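Local coordinates for bumblebee peptidoglycan recognition protein SA (Bombus, PDB 5XZ4), which probably acts in insect innate immunity by recognising bacterial peptidoglycan, preferring the Dap type to the Lys type, at residues 24-29 and 86-91; 111-116 and 156-162. All coordinates share one frame; numbering follows the deposited sequence.

Interaction 1: residues 24-29 and 86-91; sequences INYLII and RGWNRE. With SO4 (sulfate ion), chain D.
The guanidinium of R86 receives the methyl CD1 of I24 over one face, 3.6 Å from NH1, in a pairing of two loops of the PGRP (amidase-like) fold that meet through a single beta bridge, Y26 with R90. Extended from CG to NE, R86 gives NH1 to the carbonyl O of E91 (2.9 Å), while NE and NH2 are taken by the carbonyls of I70 and D69. A leucine in place of R86 would probably leave the carbonyls of E91, I70 and D69 without this donor, and I24 CD1 without the flat group it rests on. Next, the W88 carbonyl O is buried under L27 CD1 with no polar partner in the model. N89 O accepts the L27 amide from above its carbonyl plane (45° out of it). R90 turns its guanidinium edge to a sulfate, probably from the crystallisation liquor: NE binds O4 and NH2 binds O2, where Y26 OH also donates, and I24 N adds a bond to O4. At E91 the backbone N bonds N25 O almost straight (2.9 Å, 175°). Its extended side chain lies against N25 CB, and water 1 joins E91 OE1 to N25 OD1, 2.7 Å and 3.1 Å away.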
loop_
_atom_site.group_PDB
_atom_site.type_symbol
_atom_site.label_atom_id
_atom_site.label_comp_id
_atom_site.label_asym_id
_atom_site.label_seq_id
_atom_site.Cartn_x
_atom_site.Cartn_y
_atom_site.Cartn_z
ATOM N N ILE A 24 2.202 13.960 10.585
ATOM C CA ILE A 24 3.227 13.437 9.664
ATOM C C ILE A 24 3.483 14.488 8.587
ATOM O O ILE A 24 2.539 15.119 8.071
ATOM C CB ILE A 24 2.777 12.093 9.031
ATOM C CG1 ILE A 24 2.585 11.039 10.124
ATOM C CG2 ILE A 24 3.771 11.580 7.973
ATOM C CD1 ILE A 24 1.815 9.825 9.668
ATOM N N ASN A 25 4.751 14.639 8.216
ATOM C CA ASN A 25 5.132 15.577 7.167
ATOM C C ASN A 25 4.530 15.231 5.789
ATOM O O ASN A 25 4.207 14.082 5.507
ATOM C CB ASN A 25 6.657 15.673 7.102
ATOM C CG ASN A 25 7.256 16.401 8.304
ATOM O OD1 ASN A 25 8.456 16.314 8.539
ATOM N ND2 ASN A 25 6.434 17.135 9.053
ATOM N N TYR A 26 4.345 16.258 4.961
ATOM C CA TYR A 26 3.615 16.130 3.706
ATOM C C TYR A 26 4.511 15.842 2.499
ATOM O O TYR A 26 5.598 16.439 2.391
ATOM C CB TYR A 26 2.847 17.421 3.421
ATOM C CG TYR A 26 1.773 17.799 4.427
ATOM C CD1 TYR A 26 1.356 16.900 5.440
ATOM C CD2 TYR A 26 1.133 19.046 4.348
ATOM C CE1 TYR A 26 0.373 17.249 6.364
ATOM C CE2 TYR A 26 0.135 19.391 5.257
ATOM C CZ TYR A 26 -0.237 18.491 6.256
ATOM O OH TYR A 26 -1.224 18.840 7.159
ATOM N N LEU A 27 4.044 14.942 1.619
ATOM C CA LEU A 27 4.675 14.634 0.318
ATOM C C LEU A 27 4.549 15.799 -0.646
ATOM O O LEU A 27 3.576 16.560 -0.602
ATOM C CB LEU A 27 3.996 13.441 -0.370
ATOM C CG LEU A 27 4.162 12.106 0.355
ATOM C CD1 LEU A 27 3.301 11.049 -0.299
ATOM C CD2 LEU A 27 5.623 11.664 0.417
ATOM N N ILE A 28 5.514 15.908 -1.548
ATOM C CA ILE A 28 5.347 16.778 -2.720
ATOM C C ILE A 28 4.501 16.030 -3.778
ATOM O O ILE A 28 4.705 14.825 -4.027
ATOM C CB ILE A 28 6.737 17.159 -3.261
ATOM C CG1 ILE A 28 7.488 17.962 -2.200
ATOM C CG2 ILE A 28 6.626 17.894 -4.593
ATOM C CD1 ILE A 28 7.184 19.443 -2.223
ATOM N N ILE A 29 3.525 16.735 -4.364
ATOM C CA ILE A 29 2.516 16.166 -5.307
ATOM C C ILE A 29 2.669 16.910 -6.644
ATOM O O ILE A 29 2.754 18.136 -6.613
ATOM C CB ILE A 29 1.045 16.266 -4.764
ATOM C CG1 ILE A 29 0.606 14.983 -4.017
ATOM C CG2 ILE A 29 -0.027 16.259 -5.849
ATOM C CD1 ILE A 29 1.310 14.578 -2.751
ATOM N N ARG A 86 -1.847 6.096 5.740
ATOM C CA ARG A 86 -1.337 7.466 5.699
ATOM C C ARG A 86 -1.896 8.280 4.502
ATOM O O ARG A 86 -1.837 9.518 4.545
ATOM C CB ARG A 86 0.185 7.475 5.676
ATOM C CG ARG A 86 0.789 6.977 6.973
ATOM C CD ARG A 86 2.303 6.869 6.910
ATOM N NE ARG A 86 2.821 6.321 8.183
ATOM C CZ ARG A 86 3.845 6.809 8.883
ATOM N NH1 ARG A 86 4.592 7.838 8.461
ATOM N NH2 ARG A 86 4.142 6.227 10.051
ATOM N N GLY A 87 -2.408 7.593 3.472
ATOM C CA GLY A 87 -3.117 8.231 2.370
ATOM C C GLY A 87 -2.202 8.785 1.292
ATOM O O GLY A 87 -1.015 8.516 1.231
ATOM N N TRP A 88 -2.801 9.607 0.437
ATOM C CA TRP A 88 -2.078 10.129 -0.725
ATOM C C TRP A 88 -1.011 11.152 -0.388
ATOM O O TRP A 88 -0.114 11.375 -1.195
ATOM C CB TRP A 88 -3.057 10.833 -1.668
ATOM C CG TRP A 88 -3.998 9.974 -2.423
ATOM C CD1 TRP A 88 -5.389 10.047 -2.392
ATOM C CD2 TRP A 88 -3.667 8.993 -3.431
ATOM N NE1 TRP A 88 -5.917 9.144 -3.299
ATOM C CE2 TRP A 88 -4.901 8.483 -3.936
ATOM C CE3 TRP A 88 -2.449 8.463 -3.931
ATOM C CZ2 TRP A 88 -4.954 7.500 -4.945
ATOM C CZ3 TRP A 88 -2.507 7.476 -4.928
ATOM C CH2 TRP A 88 -3.767 7.002 -5.408
ATOM N N ASN A 89 -1.080 11.790 0.775
ATOM C CA ASN A 89 -0.377 13.062 0.979
ATOM C C ASN A 89 0.720 13.086 2.041
ATOM O O ASN A 89 1.353 14.125 2.257
ATOM C CB ASN A 89 -1.395 14.178 1.213
ATOM C CG ASN A 89 -2.128 14.575 -0.062
ATOM O OD1 ASN A 89 -1.633 15.383 -0.858
ATOM N ND2 ASN A 89 -3.293 13.997 -0.272
ATOM N N ARG A 90 0.925 11.961 2.726
ATOM C CA ARG A 90 1.821 11.947 3.890
ATOM C C ARG A 90 3.013 11.020 3.713
ATOM O O ARG A 90 2.899 9.945 3.104
ATOM C CB ARG A 90 1.028 11.604 5.167
ATOM C CG ARG A 90 0.161 12.778 5.608
ATOM C CD ARG A 90 -0.875 12.417 6.658
ATOM N NE ARG A 90 -1.568 13.620 7.153
ATOM C CZ ARG A 90 -2.671 14.147 6.618
ATOM N NH1 ARG A 90 -3.242 13.610 5.548
ATOM N NH2 ARG A 90 -3.217 15.223 7.170
ATOM N N GLU A 91 4.158 11.428 4.274
ATOM C CA GLU A 91 5.390 10.640 4.229
ATOM C C GLU A 91 5.154 9.258 4.837
ATOM O O GLU A 91 4.449 9.100 5.840
ATOM C CB GLU A 91 6.531 11.374 4.936
ATOM C CG GLU A 91 7.066 12.571 4.145
ATOM C CD GLU A 91 8.208 13.300 4.835
ATOM O OE1 GLU A 91 8.686 12.827 5.889
ATOM O OE2 GLU A 91 8.655 14.353 4.302
HETATM S S SO4 D . -1.181 16.251 10.059
HETATM O O1 SO4 D . -1.963 15.911 11.276
HETATM O O2 SO4 D . -2.069 16.868 9.052
HETATM O O3 SO4 D . -0.179 17.284 10.394
HETATM O O4 SO4 D . -0.528 15.037 9.487
HETATM O O HOH W 1 10.314 13.985 7.721
HETATM O O HOH W 2 8.170 15.315 1.824
HETATM O O HOH W 3 1.125 16.212 0.377
#

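Interaction 2: residues 111-116 and 156-162; sequences FQEKAA and GSKLQKQ
Q162 and A116 are joined by two hydrogen bonds: the side-chain amide takes the A116 N-H on OE1 at 2.9 Å and gives NE2 to A116 O at 2.9 Å. Both acceptors are met in their carbonyl planes, on a lone pair, and the pair of bonds fixes which way round the amide sits. The Q162 chain is extended beyond CG, and its amide end, through NE2, lies 3.5 Å from A115 CB. At the start of the helix, Q112 folds back. Its CG stands opposite the backbone N (chi1 -179°) and a bend at chi2 (56°) brings the amide over S157, whose N-H bonds OE1 at 3.0 Å from above the carbonyl plane. NE2 makes a weak bond to S157 OG, and water 4 links that hydroxyl to OE1. The carbonyl O of F111 collects two further N-H groups of the first turn, K158 and L159, both weakly. G156, at the N-cap, lies so close to F111 and Q112 that a side chain would clash. K158 lays CG against A115 CA (3.4 Å), the bend at chi2 carrying the rest of the chain past A115 CB, and L159 CB meets F111 CB at 3.7 Å. The loop 111-116 thus lies along the start of helix 157-163, while F111, L159 and Q162 also touch helix 118-134, and A116 and L159 rest on F107 of strand 102-107.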
loop_
_atom_site.group_PDB
_atom_site.type_symbol
_atom_site.label_atom_id
_atom_site.label_comp_id
_atom_site.label_asym_id
_atom_site.label_seq_id
_atom_site.Cartn_x
_atom_site.Cartn_y
_atom_site.Cartn_z
ATOM N N PHE A 111 2.430 -13.182 0.100
ATOM C CA PHE A 111 2.432 -13.569 -1.314
ATOM C C PHE A 111 3.781 -14.083 -1.831
ATOM O O PHE A 111 4.082 -13.970 -3.018
ATOM C CB PHE A 111 1.782 -12.445 -2.167
ATOM C CG PHE A 111 0.393 -12.121 -1.693
ATOM C CD1 PHE A 111 -0.635 -13.047 -1.869
ATOM C CD2 PHE A 111 0.134 -10.951 -0.976
ATOM C CE1 PHE A 111 -1.915 -12.807 -1.368
ATOM C CE2 PHE A 111 -1.155 -10.706 -0.467
ATOM C CZ PHE A 111 -2.174 -11.635 -0.668
ATOM N N GLN A 112 4.553 -14.689 -0.919
ATOM C CA GLN A 112 5.824 -15.347 -1.258
ATOM C C GLN A 112 5.598 -16.613 -2.086
ATOM O O GLN A 112 6.312 -16.859 -3.053
ATOM C CB GLN A 112 6.643 -15.644 0.016
ATOM C CG GLN A 112 8.012 -16.311 -0.217
ATOM C CD GLN A 112 8.956 -15.555 -1.161
ATOM O OE1 GLN A 112 8.879 -14.316 -1.267
ATOM N NE2 GLN A 112 9.830 -16.270 -1.820
ATOM N N GLU A 113 4.583 -17.385 -1.706
ATOM C CA GLU A 113 4.340 -18.718 -2.263
ATOM C C GLU A 113 3.002 -18.797 -2.994
ATOM O O GLU A 113 2.823 -19.640 -3.877
ATOM C CB GLU A 113 4.372 -19.772 -1.150
ATOM C CG GLU A 113 5.705 -19.893 -0.423
ATOM C CD GLU A 113 6.546 -21.045 -0.927
ATOM O OE1 GLU A 113 6.809 -21.123 -2.148
ATOM O OE2 GLU A 113 6.952 -21.871 -0.086
ATOM N N LYS A 114 2.058 -17.943 -2.598
ATOM C CA LYS A 114 0.760 -17.862 -3.279
ATOM C C LYS A 114 0.521 -16.520 -3.961
ATOM O O LYS A 114 1.053 -15.479 -3.544
ATOM C CB LYS A 114 -0.411 -18.215 -2.354
ATOM C CG LYS A 114 -0.468 -17.477 -1.029
ATOM C CD LYS A 114 -1.422 -18.170 -0.051
ATOM C CE LYS A 114 -0.811 -19.394 0.607
ATOM N NZ LYS A 114 -1.782 -20.169 1.431
ATOM N N ALA A 115 -0.285 -16.566 -5.017
ATOM C CA ALA A 115 -0.664 -15.377 -5.783
ATOM C C ALA A 115 -1.710 -14.542 -5.058
ATOM O O ALA A 115 -2.552 -15.075 -4.332
ATOM C CB ALA A 115 -1.191 -15.776 -7.152
ATOM N N ALA A 116 -1.654 -13.225 -5.253
ATOM C CA ALA A 116 -2.752 -12.353 -4.843
ATOM C C ALA A 116 -3.954 -12.552 -5.787
ATOM O O ALA A 116 -3.776 -12.821 -6.982
ATOM C CB ALA A 116 -2.285 -10.915 -4.834
ATOM N N GLY A 156 6.712 -10.325 -1.870
ATOM C CA GLY A 156 6.623 -11.766 -2.081
ATOM C C GLY A 156 6.865 -12.110 -3.533
ATOM O O GLY A 156 6.430 -11.383 -4.432
ATOM N N SER A 157 7.564 -13.210 -3.773
ATOM C CA SER A 157 7.967 -13.559 -5.132
ATOM C C SER A 157 6.807 -13.667 -6.119
ATOM O O SER A 157 6.932 -13.243 -7.268
ATOM C CB SER A 157 8.789 -14.846 -5.125
ATOM O OG SER A 157 10.019 -14.615 -4.467
ATOM N N LYS A 158 5.680 -14.220 -5.668
ATOM C CA LYS A 158 4.549 -14.406 -6.556
ATOM C C LYS A 158 3.875 -13.078 -6.946
ATOM O O LYS A 158 3.601 -12.856 -8.121
ATOM C CB LYS A 158 3.546 -15.404 -5.975
ATOM C CG LYS A 158 2.525 -15.899 -6.972
ATOM C CD LYS A 158 3.054 -17.022 -7.857
ATOM C CE LYS A 158 1.977 -17.500 -8.820
ATOM N NZ LYS A 158 2.573 -18.301 -9.918
ATOM N N LEU A 159 3.637 -12.205 -5.955
ATOM C CA LEU A 159 3.069 -10.887 -6.216
ATOM C C LEU A 159 4.040 -10.042 -7.046
ATOM O O LEU A 159 3.605 -9.294 -7.921
ATOM C CB LEU A 159 2.672 -10.182 -4.920
ATOM C CG LEU A 159 2.081 -8.776 -5.025
ATOM C CD1 LEU A 159 0.941 -8.610 -6.024
ATOM C CD2 LEU A 159 1.603 -8.404 -3.637
ATOM N N GLN A 160 5.337 -10.168 -6.776
ATOM C CA GLN A 160 6.353 -9.491 -7.591
ATOM C C GLN A 160 6.220 -9.847 -9.081
ATOM O O GLN A 160 6.282 -8.962 -9.939
ATOM C CB GLN A 160 7.755 -9.771 -7.056
ATOM C CG GLN A 160 8.874 -9.100 -7.857
ATOM C CD GLN A 160 8.944 -7.593 -7.647
ATOM O OE1 GLN A 160 8.370 -7.058 -6.708
ATOM N NE2 GLN A 160 9.665 -6.901 -8.514
ATOM N N LYS A 161 6.020 -11.130 -9.383
ATOM C CA LYS A 161 5.761 -11.569 -10.764
ATOM C C LYS A 161 4.462 -10.956 -11.312
ATOM O O LYS A 161 4.424 -10.483 -12.450
ATOM C CB LYS A 161 5.742 -13.108 -10.865
ATOM C CG LYS A 161 7.112 -13.750 -10.692
ATOM C CD LYS A 161 7.104 -15.268 -10.845
ATOM C CE LYS A 161 8.513 -15.857 -10.767
ATOM N NZ LYS A 161 9.108 -15.790 -9.397
ATOM N N GLN A 162 3.404 -10.920 -10.495
ATOM C CA GLN A 162 2.108 -10.428 -10.947
ATOM C C GLN A 162 2.125 -8.939 -11.358
ATOM O O GLN A 162 1.504 -8.556 -12.341
ATOM C CB GLN A 162 1.030 -10.680 -9.871
ATOM C CG GLN A 162 0.717 -12.163 -9.632
ATOM C CD GLN A 162 -0.228 -12.362 -8.446
ATOM O OE1 GLN A 162 0.175 -12.250 -7.291
ATOM N NE2 GLN A 162 -1.472 -12.669 -8.739
HETATM O O HOH W 4 10.297 -12.197 -2.665
#

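Overall arrangement
Interactions 1 and 2 lie on opposite sides of the chain's centre, their own centres about 27 Å apart and their nearest atoms about 16 Å apart, so neither touches the other. They follow in series along the chain, the first closing before the second opens. Strand 102-107 of the mixed sheet runs between them in sequence: the loop 86-91 precedes it and the loop 111-116 follows it. Interaction 1 ties together two loops, with a sulfate at its surface, whereas interaction 2 fastens a loop to the last helix. The sulfate belongs to interaction 1 and by itself does not locate a peptidoglycan site.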